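Local coordinates for protein arginase (Thermus thermophilus, PDB 2EF5) that probably hydrolyses L-arginine to L-ornithine and urea, the arginase reaction, at a centre that binds two manganese ions, at residues 94-99 with 215-220; 101-106 with 140-145; 198-203 with 246-251. One frame throughout, in Å; residues are numbered along the deposited sequence.

Interaction 1: residues 94-99 with 215-220; sequences GDHSLS and SLDADV. With MN (manganese (II) ion), chain H; MN (manganese (II) ion), chain G.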
loop_
_atom_site.group_PDB
_atom_site.type_symbol
_atom_site.label_atom_id
_atom_site.label_comp_id
_atom_site.label_asym_id
_atom_site.label_seq_id
_atom_site.Cartn_x
_atom_site.Cartn_y
_atom_site.Cartn_z
ATOM N N GLY A 94 38.491 -6.260 -18.718
ATOM C CA GLY A 94 37.702 -6.993 -19.655
ATOM C C GLY A 94 36.618 -7.329 -18.652
ATOM O O GLY A 94 35.960 -6.414 -18.147
ATOM N N ASP A 95 36.484 -8.608 -18.310
ATOM C CA ASP A 95 35.471 -9.071 -17.367
ATOM C C ASP A 95 35.447 -8.336 -16.042
ATOM O O ASP A 95 36.492 -8.028 -15.473
ATOM C CB ASP A 95 35.666 -10.557 -17.039
ATOM C CG ASP A 95 35.629 -11.438 -18.260
ATOM O OD1 ASP A 95 34.813 -11.164 -19.162
ATOM O OD2 ASP A 95 36.406 -12.417 -18.303
ATOM N N HIS A 96 34.243 -8.107 -15.531
ATOM C CA HIS A 96 34.081 -7.448 -14.243
ATOM C C HIS A 96 34.591 -8.369 -13.132
ATOM O O HIS A 96 34.732 -7.953 -11.983
ATOM C CB HIS A 96 32.608 -7.117 -14.000
ATOM C CG HIS A 96 32.415 -5.904 -13.139
ATOM N ND1 HIS A 96 31.236 -5.179 -13.144
ATOM C CD2 HIS A 96 33.257 -5.265 -12.313
ATOM C CE1 HIS A 96 31.382 -4.133 -12.352
ATOM N NE2 HIS A 96 32.591 -4.153 -11.833
ATOM N N SER A 97 34.857 -9.624 -13.484
ATOM C CA SER A 97 35.370 -10.609 -12.533
ATOM C C SER A 97 36.652 -10.098 -11.891
ATOM O O SER A 97 36.953 -10.436 -10.754
ATOM C CB SER A 97 35.674 -11.933 -13.239
ATOM O OG SER A 97 34.508 -12.506 -13.802
ATOM N N LEU A 98 37.405 -9.287 -12.630
ATOM C CA LEU A 98 38.662 -8.735 -12.127
ATOM C C LEU A 98 38.479 -7.953 -10.832
ATOM O O LEU A 98 39.425 -7.796 -10.056
ATOM C CB LEU A 98 39.310 -7.833 -13.186
ATOM C CG LEU A 98 38.592 -6.526 -13.543
ATOM C CD1 LEU A 98 38.842 -5.465 -12.478
ATOM C CD2 LEU A 98 39.112 -6.031 -14.885
ATOM N N SER A 99 37.265 -7.466 -10.591
ATOM C CA SER A 99 37.004 -6.696 -9.379
ATOM C C SER A 99 37.199 -7.487 -8.091
ATOM O O SER A 99 37.409 -6.890 -7.036
ATOM C CB SER A 99 35.594 -6.094 -9.413
ATOM O OG SER A 99 35.526 -5.042 -10.372
ATOM N N SER A 215 33.551 1.023 -8.844
ATOM C CA SER A 215 33.694 0.037 -9.900
ATOM C C SER A 215 32.706 0.432 -10.988
ATOM O O SER A 215 31.496 0.300 -10.822
ATOM C CB SER A 215 33.391 -1.368 -9.363
ATOM O OG SER A 215 33.866 -2.349 -10.262
ATOM N N LEU A 216 33.233 0.914 -12.107
ATOM C CA LEU A 216 32.394 1.375 -13.203
ATOM C C LEU A 216 32.316 0.427 -14.397
ATOM O O LEU A 216 33.298 0.214 -15.109
ATOM C CB LEU A 216 32.884 2.763 -13.655
ATOM C CG LEU A 216 32.199 3.470 -14.830
ATOM C CD1 LEU A 216 30.717 3.695 -14.528
ATOM C CD2 LEU A 216 32.905 4.809 -15.077
ATOM N N ASP A 217 31.133 -0.150 -14.594
ATOM C CA ASP A 217 30.885 -1.048 -15.710
ATOM C C ASP A 217 30.319 -0.166 -16.818
ATOM O O ASP A 217 29.342 0.550 -16.607
ATOM C CB ASP A 217 29.854 -2.113 -15.328
ATOM C CG ASP A 217 29.697 -3.173 -16.396
ATOM O OD1 ASP A 217 29.606 -2.809 -17.584
ATOM O OD2 ASP A 217 29.656 -4.373 -16.055
ATOM N N ALA A 218 30.940 -0.214 -17.991
ATOM C CA ALA A 218 30.512 0.602 -19.119
ATOM C C ALA A 218 29.042 0.428 -19.462
ATOM O O ALA A 218 28.415 1.358 -19.968
ATOM C CB ALA A 218 31.367 0.282 -20.352
ATOM N N ASP A 219 28.487 -0.749 -19.189
ATOM C CA ASP A 219 27.096 -0.984 -19.533
ATOM C C ASP A 219 26.070 -0.230 -18.702
ATOM O O ASP A 219 24.884 -0.360 -18.951
ATOM C CB ASP A 219 26.769 -2.483 -19.524
ATOM C CG ASP A 219 26.681 -3.069 -18.128
ATOM O OD1 ASP A 219 26.663 -2.325 -17.129
ATOM O OD2 ASP A 219 26.613 -4.307 -18.035
ATOM N N VAL A 220 26.511 0.557 -17.722
ATOM C CA VAL A 220 25.558 1.318 -16.914
ATOM C C VAL A 220 25.034 2.472 -17.767
ATOM O O VAL A 220 23.930 2.966 -17.559
ATOM C CB VAL A 220 26.215 1.889 -15.629
ATOM C CG1 VAL A 220 27.160 3.028 -15.978
ATOM C CG2 VAL A 220 25.141 2.357 -14.667
HETATM MN MN MN H . 29.334 -5.783 -14.079
HETATM MN MN MN G . 27.302 -5.184 -16.122
#

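Interaction 2: residues 101-106 with 140-145; sequences GSVAGA and AVLSGL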
loop_
_atom_site.group_PDB
_atom_site.type_symbol
_atom_site.label_atom_id
_atom_site.label_comp_id
_atom_site.label_asym_id
_atom_site.label_seq_id
_atom_site.Cartn_x
_atom_site.Cartn_y
_atom_site.Cartn_z
ATOM N N GLY A 101 39.670 -9.216 -7.431
ATOM C CA GLY A 101 41.054 -8.945 -7.089
ATOM C C GLY A 101 41.346 -7.469 -6.869
ATOM O O GLY A 101 42.124 -7.116 -5.980
ATOM N N SER A 102 40.722 -6.595 -7.661
ATOM C CA SER A 102 40.983 -5.166 -7.518
ATOM C C SER A 102 40.482 -4.601 -6.198
ATOM O O SER A 102 41.216 -3.876 -5.519
ATOM C CB SER A 102 40.386 -4.371 -8.689
ATOM O OG SER A 102 38.973 -4.373 -8.663
ATOM N N VAL A 103 39.251 -4.935 -5.818
ATOM C CA VAL A 103 38.692 -4.430 -4.570
ATOM C C VAL A 103 39.445 -4.982 -3.366
ATOM O O VAL A 103 39.839 -4.225 -2.482
ATOM C CB VAL A 103 37.186 -4.776 -4.437
ATOM C CG1 VAL A 103 36.648 -4.275 -3.099
ATOM C CG2 VAL A 103 36.406 -4.127 -5.580
ATOM N N ALA A 104 39.657 -6.296 -3.346
ATOM C CA ALA A 104 40.374 -6.942 -2.251
ATOM C C ALA A 104 41.788 -6.384 -2.137
ATOM O O ALA A 104 42.291 -6.159 -1.037
ATOM C CB ALA A 104 40.426 -8.452 -2.476
ATOM N N GLY A 105 42.425 -6.157 -3.279
ATOM C CA GLY A 105 43.777 -5.633 -3.277
ATOM C C GLY A 105 43.843 -4.172 -2.874
ATOM O O GLY A 105 44.666 -3.799 -2.040
ATOM N N ALA A 106 42.974 -3.349 -3.457
ATOM C CA ALA A 106 42.939 -1.914 -3.165
ATOM C C ALA A 106 42.462 -1.591 -1.751
ATOM O O ALA A 106 42.759 -0.521 -1.221
ATOM C CB ALA A 106 42.049 -1.190 -4.190
ATOM N N ALA A 140 29.067 -10.505 -5.314
ATOM C CA ALA A 140 28.616 -11.465 -4.309
ATOM C C ALA A 140 29.865 -11.993 -3.612
ATOM O O ALA A 140 29.976 -11.935 -2.392
ATOM C CB ALA A 140 27.857 -12.603 -4.969
ATOM N N VAL A 141 30.815 -12.486 -4.402
ATOM C CA VAL A 141 32.067 -13.012 -3.869
ATOM C C VAL A 141 32.716 -12.005 -2.921
ATOM O O VAL A 141 33.067 -12.339 -1.789
ATOM C CB VAL A 141 33.064 -13.334 -5.009
ATOM C CG1 VAL A 141 34.425 -13.695 -4.432
ATOM C CG2 VAL A 141 32.533 -14.476 -5.852
ATOM N N LEU A 142 32.881 -10.770 -3.383
ATOM C CA LEU A 142 33.486 -9.735 -2.554
ATOM C C LEU A 142 32.721 -9.585 -1.249
ATOM O O LEU A 142 33.297 -9.225 -0.221
ATOM C CB LEU A 142 33.499 -8.393 -3.291
ATOM C CG LEU A 142 34.534 -8.256 -4.409
ATOM C CD1 LEU A 142 34.214 -7.031 -5.259
ATOM C CD2 LEU A 142 35.936 -8.135 -3.803
ATOM N N SER A 143 31.422 -9.860 -1.295
ATOM C CA SER A 143 30.577 -9.753 -0.111
ATOM C C SER A 143 30.602 -11.030 0.727
ATOM O O SER A 143 29.913 -11.122 1.745
ATOM C CB SER A 143 29.135 -9.434 -0.514
ATOM O OG SER A 143 29.050 -8.151 -1.113
ATOM N N GLY A 144 31.393 -12.007 0.289
ATOM C CA GLY A 144 31.507 -13.258 1.018
ATOM C C GLY A 144 30.513 -14.349 0.663
ATOM O O GLY A 144 30.357 -15.303 1.419
ATOM N N LEU A 145 29.847 -14.218 -0.479
ATOM C CA LEU A 145 28.869 -15.210 -0.920
ATOM C C LEU A 145 29.313 -15.847 -2.231
ATOM O O LEU A 145 29.692 -15.146 -3.168
ATOM C CB LEU A 145 27.501 -14.553 -1.133
ATOM C CG LEU A 145 26.853 -13.819 0.044
ATOM C CD1 LEU A 145 25.657 -13.035 -0.464
ATOM C CD2 LEU A 145 26.433 -14.811 1.124
#

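Interaction 3: residues 198-203 with 246-251; sequences RIAEEV and MEILAE. With GAI (guanidine), chain I.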
loop_
_atom_site.group_PDB
_atom_site.type_symbol
_atom_site.label_atom_id
_atom_site.label_comp_id
_atom_site.label_asym_id
_atom_site.label_seq_id
_atom_site.Cartn_x
_atom_site.Cartn_y
_atom_site.Cartn_z
ATOM N N ARG A 198 20.546 13.570 -5.762
ATOM C CA ARG A 198 20.118 13.059 -4.471
ATOM C C ARG A 198 20.707 11.673 -4.200
ATOM O O ARG A 198 21.153 11.390 -3.088
ATOM C CB ARG A 198 18.592 13.008 -4.409
ATOM C CG ARG A 198 18.058 12.491 -3.089
ATOM C CD ARG A 198 16.549 12.625 -3.011
ATOM N NE ARG A 198 16.044 12.126 -1.736
ATOM C CZ ARG A 198 14.760 12.102 -1.394
ATOM N NH1 ARG A 198 13.835 12.554 -2.228
ATOM N NH2 ARG A 198 14.400 11.617 -0.213
ATOM N N ILE A 199 20.722 10.809 -5.209
ATOM C CA ILE A 199 21.284 9.471 -5.024
ATOM C C ILE A 199 22.757 9.523 -4.657
ATOM O O ILE A 199 23.205 8.780 -3.785
ATOM C CB ILE A 199 21.110 8.612 -6.282
ATOM C CG1 ILE A 199 19.631 8.271 -6.459
ATOM C CG2 ILE A 199 21.934 7.336 -6.173
ATOM C CD1 ILE A 199 19.330 7.537 -7.731
ATOM N N ALA A 200 23.515 10.397 -5.315
ATOM C CA ALA A 200 24.939 10.538 -5.022
ATOM C C ALA A 200 25.133 10.965 -3.569
ATOM O O ALA A 200 26.040 10.491 -2.888
ATOM C CB ALA A 200 25.571 11.564 -5.957
ATOM N N GLU A 201 24.274 11.867 -3.103
ATOM C CA GLU A 201 24.338 12.360 -1.728
ATOM C C GLU A 201 24.041 11.208 -0.772
ATOM O O GLU A 201 24.724 11.031 0.233
ATOM C CB GLU A 201 23.312 13.480 -1.512
ATOM C CG GLU A 201 23.428 14.646 -2.491
ATOM C CD GLU A 201 24.551 15.613 -2.153
ATOM O OE1 GLU A 201 25.668 15.158 -1.817
ATOM O OE2 GLU A 201 24.315 16.839 -2.240
ATOM N N GLU A 202 23.016 10.429 -1.094
ATOM C CA GLU A 202 22.638 9.292 -0.264
ATOM C C GLU A 202 23.714 8.208 -0.230
ATOM O O GLU A 202 23.910 7.545 0.789
ATOM C CB GLU A 202 21.307 8.712 -0.747
ATOM C CG GLU A 202 20.105 9.533 -0.301
ATOM C CD GLU A 202 18.787 8.939 -0.751
ATOM O OE1 GLU A 202 18.732 7.711 -0.983
ATOM O OE2 GLU A 202 17.796 9.694 -0.859
ATOM N N VAL A 203 24.408 8.024 -1.346
ATOM C CA VAL A 203 25.477 7.037 -1.410
ATOM C C VAL A 203 26.575 7.440 -0.423
ATOM O O VAL A 203 27.034 6.628 0.385
ATOM C CB VAL A 203 26.085 6.953 -2.847
ATOM C CG1 VAL A 203 27.407 6.212 -2.827
ATOM C CG2 VAL A 203 25.116 6.250 -3.780
ATOM N N MET A 246 30.018 11.068 -10.915
ATOM C CA MET A 246 31.458 11.062 -10.709
ATOM C C MET A 246 31.932 12.330 -10.004
ATOM O O MET A 246 32.765 12.261 -9.104
ATOM C CB MET A 246 32.195 10.921 -12.049
ATOM C CG MET A 246 31.961 9.616 -12.782
ATOM S SD MET A 246 32.461 8.124 -11.871
ATOM C CE MET A 246 30.884 7.494 -11.360
ATOM N N GLU A 247 31.405 13.483 -10.408
ATOM C CA GLU A 247 31.816 14.751 -9.810
ATOM C C GLU A 247 31.429 14.861 -8.333
ATOM O O GLU A 247 32.199 15.381 -7.521
ATOM C CB GLU A 247 31.218 15.932 -10.588
ATOM C CG GLU A 247 31.576 15.944 -12.074
ATOM C CD GLU A 247 30.774 16.973 -12.860
ATOM O OE1 GLU A 247 29.583 17.161 -12.553
ATOM O OE2 GLU A 247 31.321 17.579 -13.800
ATOM N N ILE A 248 30.246 14.373 -7.979
ATOM C CA ILE A 248 29.821 14.452 -6.590
ATOM C C ILE A 248 30.641 13.485 -5.733
ATOM O O ILE A 248 30.990 13.800 -4.601
ATOM C CB ILE A 248 28.309 14.175 -6.455
ATOM C CG1 ILE A 248 27.522 15.295 -7.154
ATOM C CG2 ILE A 248 27.918 14.109 -4.987
ATOM C CD1 ILE A 248 26.000 15.129 -7.125
ATOM N N LEU A 249 30.970 12.317 -6.274
ATOM C CA LEU A 249 31.789 11.368 -5.530
ATOM C C LEU A 249 33.184 11.977 -5.379
ATOM O O LEU A 249 33.815 11.853 -4.320
ATOM C CB LEU A 249 31.875 10.017 -6.255
ATOM C CG LEU A 249 30.565 9.219 -6.341
ATOM C CD1 LEU A 249 30.785 7.938 -7.143
ATOM C CD2 LEU A 249 30.054 8.895 -4.944
ATOM N N ALA A 250 33.660 12.647 -6.426
ATOM C CA ALA A 250 34.972 13.278 -6.382
ATOM C C ALA A 250 35.035 14.338 -5.282
ATOM O O ALA A 250 36.019 14.409 -4.544
ATOM C CB ALA A 250 35.297 13.909 -7.733
ATOM N N GLU A 251 33.983 15.152 -5.175
ATOM C CA GLU A 251 33.918 16.223 -4.169
ATOM C C GLU A 251 34.107 15.714 -2.741
ATOM O O GLU A 251 34.653 16.419 -1.896
ATOM C CB GLU A 251 32.573 16.968 -4.237
ATOM C CG GLU A 251 32.338 17.807 -5.491
ATOM C CD GLU A 251 31.006 18.564 -5.463
ATOM O OE1 GLU A 251 30.070 18.129 -4.750
ATOM O OE2 GLU A 251 30.888 19.589 -6.167
HETATM C C GAI I . 28.289 17.576 -15.862
HETATM N N1 GAI I . 27.846 17.418 -14.605
HETATM N N2 GAI I . 27.415 17.592 -16.871
HETATM N N3 GAI I . 29.597 17.719 -16.103
#

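Interaction 1: residues 94-99 with 215-220
The imidazole of His96 is met across the contact at its edge: Ser215 OG lies almost in the ring plane beside NE2, and Ser99 OG sits near the same plane. The carboxylate of Asp217 is turned 68° from this ring, and a manganese ion lies between the two groups. His96 ND1 binds that metal at 2.2 Å, while the other ring nitrogen, NE2, donates to Ser215 OG at 2.7 Å in a nearly straight bond of 170°. With CG anti to the backbone N (chi1 -173°), Asp217 carries OD2 between both ions, 2.4 Å from the one held by His96 and 2.5 Å from the other. Its OD1 accepts from Asp219 N, an Asx turn that brings Asp219 OD2 to the second manganese at 2.2 Å. Asp118 bridges the same pair; Asp122 completes the site of His96, and His120 that of Asp219. Behind them, Asp259 accepts hydrogen bonds from both Ser99 OG and Ser215 OG. A histidine suits this place because one nitrogen can bind metal while the other is tied to a second shell; the chain through serine to aspartate fixes the ring's rotation and would probably make ND1 a stronger donor to manganese.

Interaction 2: residues 101-106 with 140-145
Apolar packing carries the whole contact, and it rests on Val103 and Leu142. The forked end of Leu142 meets the branched end of Val103, and both methyls press on Val103 CB, CD2 leaning toward CG1 and CD1 toward CG2: CD2 comes to 3.6 Å from Val103 CB, and CD1 to 3.7 Å from Val103 CG2. Leu142 CG stands anti to its carbonyl carbon (chi1 -75°), which sends both methyls across to helix 99-107. CD2 also reaches the backbone there, 4.2 Å from Ala104 N, an approach that the small side chain of Ala104 does not obstruct. With an alanine in place of Leu142, both methyls would be gone, which would probably leave a gap beside Val103 and the backbone of Ala104.

Backbone hydrogen bonds shape the second segment. Gly144 N bonds to Val141 O at 2.7 Å and Leu145 N to Ala140 O at 3.0 Å, closing helix 138-142 in a Schellman motif. Gly144 has a positive phi, at which any side chain would collide with the carbonyl of Ser143. Leu142 is further tied through its backbone to Ala156 and Val157.

Polar side chains look elsewhere: Ser102 OG bonds to Asp259. Helix 99-107 follows strand 87-93 and leads to strand 113-117, a beta-alpha-beta crossover of the parallel arginase sheet, and this contact joins it to the short helix 138-142.

Interaction 3: residues 198-203 with 246-251
Ala200 and Ile248 mark the meeting of two helices that each serve a beta-alpha-beta unit of the parallel sheet: helix 196-206, with helix 188-194 before it, lies between strands 184-187 and 212-217, and helix 239-252 joins 212-217 and 255-261. The short axes run at 32° and approach to 9.5 Å. Alanine fits this spot because its single methyl admits the larger neighbour. Ile248 has CG1 anti to the carbonyl carbon (chi1 -65°) and CG2 anti to the backbone N; with the chain running on extended to CD1, two of its methyls come side by side against Ala200 CB, CG2 at 3.6 Å and CD1 at 3.8 Å. Deeper toward the sheet, Val203 CG1 meets Leu249 CD2 more loosely at 4.3 Å; Val203 also rests on Val163 and Val165, and Leu249 on Leu284 of helix 272-284.

At the rim, Glu201 bends at chi2 (-79°) and crosses Ile248 at about a right angle, its OE1 lying 4.0 Å from CG2; it also packs on Lys160 of the second subunit.

Glu247 faces away from this contact, on another side of its helix, and grips a bound guanidine with both oxygens, OE1 to N1 at 2.7 Å and OE2 to N3 at 2.9 Å. The contact is thus apolar, bordered by the acid Glu201, while the paired geometry at Glu247 suggests that a cationic guanidinium would be favoured there.

From the N terminus, residues 94-99 come first and find their partner only at 215-220, so interaction 1 spans a long loop. Inside that loop, interaction 2 opens at 101-106 and closes at 140-145, entirely enclosed by it. Interaction 3 begins within the same loop, at 198-203, but ends beyond it at 246-251, so interactions 1 and 3 cross. Interaction 1 joins a loop after strand 87-93 to the end of strand 212-217, at the manganese centre. Interaction 2 touches it, Ser99 O lying 3.7 Å from Leu142 CD1, whereas interaction 3, its centre about 20 Å from that of interaction 1, pairs the helices before and after strand 212-217.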